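Local coordinates for protein L-ribulose 3-epimerase (Methylomonas sp. DH-1, PDB 7CJ7) that catalyses the manganese-dependent epimerization of various ketoses at C3, with highest activity toward L-ribulose, and works as a homodimer, at residues A53-K56 / D57-E61; Y187-N190 / I191-G195. One frame throughout, in Å; residues are numbered along the deposited sequence.

Contact 1: residues A53-K56 / D57-E61. With MG (magnesium ion), chain E.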
# COMPACT_ATOMS: atom_id res chain seq x y z
N ALA A 53 16.56 18.72 -26.17
CA ALA A 53 17.64 19.71 -26.37
C ALA A 53 17.61 20.76 -25.25
O ALA A 53 18.67 21.10 -24.70
CB ALA A 53 17.52 20.31 -27.74
N LEU A 54 16.42 21.24 -24.90
CA LEU A 54 16.24 22.28 -23.86
C LEU A 54 16.68 21.70 -22.51
O LEU A 54 17.43 22.38 -21.79
CB LEU A 54 14.77 22.71 -23.84
CG LEU A 54 14.42 23.86 -22.90
CD1 LEU A 54 13.18 24.58 -23.40
CD2 LEU A 54 14.21 23.37 -21.49
N THR A 55 16.29 20.46 -22.22
CA THR A 55 16.64 19.79 -20.94
C THR A 55 18.16 19.63 -20.88
O THR A 55 18.74 19.90 -19.82
CB THR A 55 15.90 18.45 -20.79
OG1 THR A 55 14.51 18.74 -20.74
CG2 THR A 55 16.32 17.69 -19.55
N LYS A 56 18.78 19.17 -21.97
CA LYS A 56 20.26 19.03 -22.05
C LYS A 56 20.93 20.37 -21.70
O LYS A 56 21.85 20.36 -20.87
CB LYS A 56 20.62 18.49 -23.44
CG LYS A 56 22.10 18.38 -23.71
CD LYS A 56 22.90 17.98 -22.51
CE LYS A 56 23.08 16.48 -22.38
NZ LYS A 56 24.47 16.17 -21.98
N ASP A 57 20.48 21.48 -22.28
CA ASP A 57 21.04 22.83 -22.02
C ASP A 57 20.90 23.16 -20.52
O ASP A 57 21.85 23.73 -19.95
CB ASP A 57 20.34 23.90 -22.87
CG ASP A 57 20.69 23.85 -24.34
OD1 ASP A 57 21.66 23.13 -24.70
OD2 ASP A 57 20.00 24.55 -25.12
N LEU A 58 19.77 22.81 -19.90
CA LEU A 58 19.52 23.10 -18.46
C LEU A 58 20.49 22.28 -17.61
O LEU A 58 21.05 22.83 -16.64
CB LEU A 58 18.06 22.80 -18.10
CG LEU A 58 17.05 23.81 -18.63
CD1 LEU A 58 15.63 23.29 -18.46
CD2 LEU A 58 17.23 25.15 -17.94
N LEU A 59 20.66 21.00 -17.93
CA LEU A 59 21.59 20.12 -17.18
C LEU A 59 23.00 20.74 -17.22
O LEU A 59 23.65 20.76 -16.18
CB LEU A 59 21.57 18.70 -17.75
CG LEU A 59 20.26 17.96 -17.53
CD1 LEU A 59 20.28 16.60 -18.21
CD2 LEU A 59 19.97 17.80 -16.04
N GLN A 60 23.43 21.24 -18.38
CA GLN A 60 24.78 21.85 -18.54
C GLN A 60 24.84 23.15 -17.71
O GLN A 60 25.82 23.36 -16.98
CB GLN A 60 25.04 22.13 -20.02
CG GLN A 60 25.16 20.86 -20.85
CD GLN A 60 25.33 21.20 -22.31
OE1 GLN A 60 24.40 21.66 -22.97
NE2 GLN A 60 26.53 21.00 -22.82
N GLU A 61 23.80 23.97 -17.82
CA GLU A 61 23.67 25.29 -17.15
C GLU A 61 23.85 25.12 -15.64
O GLU A 61 24.55 25.94 -15.04
CB GLU A 61 22.32 25.92 -17.52
CG GLU A 61 22.08 27.28 -16.91
CD GLU A 61 20.79 27.96 -17.34
OE1 GLU A 61 20.08 27.40 -18.19
OE2 GLU A 61 20.51 29.07 -16.83
MG MG E . 22.24 22.21 -26.39
O HOH W 1 20.93 20.83 -26.37
O HOH W 2 20.49 23.70 -27.41
O HOH W 3 23.75 21.39 -25.42
O HOH W 4 23.13 21.72 -28.33

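Contact 2: residues Y187-N190 / I191-G195. With SOL (L-sorbose), chain C.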
# COMPACT_ATOMS: atom_id res chain seq x y z
N TYR A 187 10.08 2.77 0.58
CA TYR A 187 8.62 2.93 0.76
C TYR A 187 7.92 1.59 0.49
O TYR A 187 7.08 1.15 1.28
CB TYR A 187 8.06 4.03 -0.13
CG TYR A 187 6.56 3.98 -0.30
CD1 TYR A 187 5.71 4.41 0.71
CD2 TYR A 187 5.98 3.51 -1.46
CE1 TYR A 187 4.33 4.35 0.57
CE2 TYR A 187 4.61 3.45 -1.62
CZ TYR A 187 3.78 3.90 -0.61
OH TYR A 187 2.42 3.85 -0.76
N HIS A 188 8.27 0.95 -0.64
CA HIS A 188 7.68 -0.34 -1.05
C HIS A 188 8.15 -1.46 -0.13
O HIS A 188 7.34 -2.34 0.21
CB HIS A 188 7.97 -0.60 -2.53
CG HIS A 188 7.35 0.42 -3.42
ND1 HIS A 188 5.98 0.55 -3.54
CD2 HIS A 188 7.90 1.36 -4.22
CE1 HIS A 188 5.72 1.53 -4.40
NE2 HIS A 188 6.88 2.03 -4.83
N MET A 189 9.42 -1.44 0.28
CA MET A 189 10.03 -2.48 1.14
C MET A 189 9.31 -2.47 2.50
O MET A 189 9.12 -3.55 3.08
CB MET A 189 11.52 -2.21 1.36
CG MET A 189 12.34 -2.27 0.10
SD MET A 189 14.06 -1.85 0.42
CE MET A 189 14.54 -3.22 1.47
N ASN A 190 8.94 -1.28 2.96
CA ASN A 190 8.29 -1.08 4.28
C ASN A 190 7.00 -1.90 4.34
O ASN A 190 6.63 -2.37 5.43
CB ASN A 190 8.03 0.41 4.55
CG ASN A 190 7.40 0.63 5.91
OD1 ASN A 190 7.98 0.24 6.93
ND2 ASN A 190 6.20 1.17 5.92
N ILE A 191 6.34 -2.07 3.19
CA ILE A 191 5.07 -2.83 3.09
C ILE A 191 5.39 -4.33 2.96
O ILE A 191 4.88 -5.10 3.79
CB ILE A 191 4.20 -2.29 1.94
CG1 ILE A 191 3.81 -0.83 2.19
CG2 ILE A 191 2.99 -3.17 1.70
CD1 ILE A 191 3.33 -0.09 0.96
N GLU A 192 6.27 -4.71 2.04
CA GLU A 192 6.31 -6.09 1.48
C GLU A 192 7.42 -6.95 2.09
O GLU A 192 7.24 -8.17 2.11
CB GLU A 192 6.45 -6.04 -0.04
CG GLU A 192 5.31 -5.33 -0.76
CD GLU A 192 3.95 -6.00 -0.71
OE1 GLU A 192 3.86 -7.17 -0.27
OE2 GLU A 192 2.97 -5.34 -1.10
N GLU A 193 8.52 -6.38 2.59
CA GLU A 193 9.75 -7.13 2.92
C GLU A 193 9.73 -7.64 4.37
O GLU A 193 9.17 -6.96 5.26
CB GLU A 193 11.00 -6.27 2.72
CG GLU A 193 11.19 -5.78 1.31
CD GLU A 193 11.75 -6.80 0.33
OE1 GLU A 193 12.37 -7.79 0.80
OE2 GLU A 193 11.60 -6.58 -0.89
N ASN A 194 10.39 -8.78 4.59
CA ASN A 194 10.68 -9.34 5.93
C ASN A 194 11.88 -8.59 6.51
O ASN A 194 12.99 -9.15 6.50
CB ASN A 194 10.98 -10.84 5.84
CG ASN A 194 9.74 -11.70 5.87
OD1 ASN A 194 8.65 -11.27 5.50
ND2 ASN A 194 9.89 -12.94 6.32
N GLY A 195 11.67 -7.35 6.97
CA GLY A 195 12.77 -6.47 7.42
C GLY A 195 13.47 -5.83 6.24
O GLY A 195 13.20 -6.21 5.07
C1 SOL C . 6.21 4.34 -7.68
O1 SOL C . 5.54 4.06 -6.48
C2 SOL C . 7.67 4.60 -7.46
O2 SOL C . 8.22 4.20 -6.45
C3 SOL C . 8.42 5.42 -8.49
O3 SOL C . 9.81 5.21 -8.39
C4 SOL C . 7.94 5.12 -9.91
O4 SOL C . 8.18 3.74 -10.20
C5 SOL C . 8.62 5.97 -10.98
O5 SOL C . 8.24 5.48 -12.27
C6 SOL C . 8.28 7.44 -10.90
O6 SOL C . 8.98 8.18 -11.90

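Contact 1: residues A53-K56 / D57-E61
D57 N bonds to A53 O one helical turn back, and the two residues also meet through a bound magnesium ion. D57 OD1 binds the magnesium ion directly at 2.0 Å. The D57 side chain has CG beside its own backbone N (chi1 -71°), which places the carboxylate close to A53 O. Water 1, on the magnesium, donates to A53 O at 2.8 Å. Water 2, a longer metal ligand, donates to D57 OD2. L58 N bonds to L54 O. The two leucines lie side by side and point the same way. L54 CD2 and L58 CD1 are only 3.3 Å apart, tighter than usual carbon packing. L59 N bonds to T55 O at 2.9 Å, and L59 CG rests against the same oxygen. Q60 N bonds to K56 O at 3.1 Å. The bent K56 chain crosses Q60, with K56 CD 4.0 Å from Q60 OE1. Water 3 links Q60 OE1 to the magnesium. Residues 53-61 make up nearly all of helix 52-61, which lies in the beta-alpha-beta unit between strands 39-43 and 65-72. L54 and L58 pack on helix 22-35. T55 and L59 face strand 39-43, touching I42 and I40.

Contact 2: residues Y187-N190 / I191-G195
M189 and E193 cross at the end of helix 186-192, with M189 CB 3.6 Å from E193 CG. E193 CG lies beside its own backbone N (chi1 -61°), and the chain bends at chi2. The methylene part thus lies over the M189 backbone. The carboxylate goes on to S199 OG and G165 N. E193 N also bonds to M189 O at 2.9 Å, and E193 is the first residue to leave helical geometry. I191 reaches back toward Y187. I191 CD1 approaches the Y187 ring obliquely, 4.3 Å from Y187 CZ. H188 O takes two backbone donors. E192 N lies in its carbonyl plane, while I191 N stands well above it, at 3.2 Å from H188 O. The Y187 ring sets CD2 over the centre of the H188 ring, 3.5 Å above its plane. The H188 ring turns its edge to L-sorbose. H188 NE2 donates to sugar O1 at 2.9 Å and to O2 at 3.0 Å; the O2 bond is the straighter, at 149° against 132°. E192 forms salt bridges with R156 and with R265 of the second subunit. Y187 OH bonds to Y157 OH of that subunit, and I191 packs on its I191. One short helix therefore serves both the sugar site and the dimer interface. H188 NE2 holds sugar O1 and O2, alongside bonds from other pocket residues such as E152 and R217, consistent with positioning the substrate for epimerization at the neighbouring C3.

How the contacts relate
Contacts 1 and 2 lie on opposite sides of the chain's centre, with centres 36 Å apart and no touch between them. Contact 1 lies wholly within helix 52-61; contact 2 runs from helix 186-192 into the loop after it. Contact 1 is partly buried: L58, L59 and T55 are buried against the neighbouring helix and strand, while A53, D57 and Q60 are exposed. Its polar side meets a magnesium ion through one carboxylate and waters, away from the annotated sites. All the touching residues of contact 2 are buried, and its polar groups meet protein partners and bound sugar. Residues 187-195 also meet the second subunit, whereas no other protein chain of the assembly touches residues 53-61.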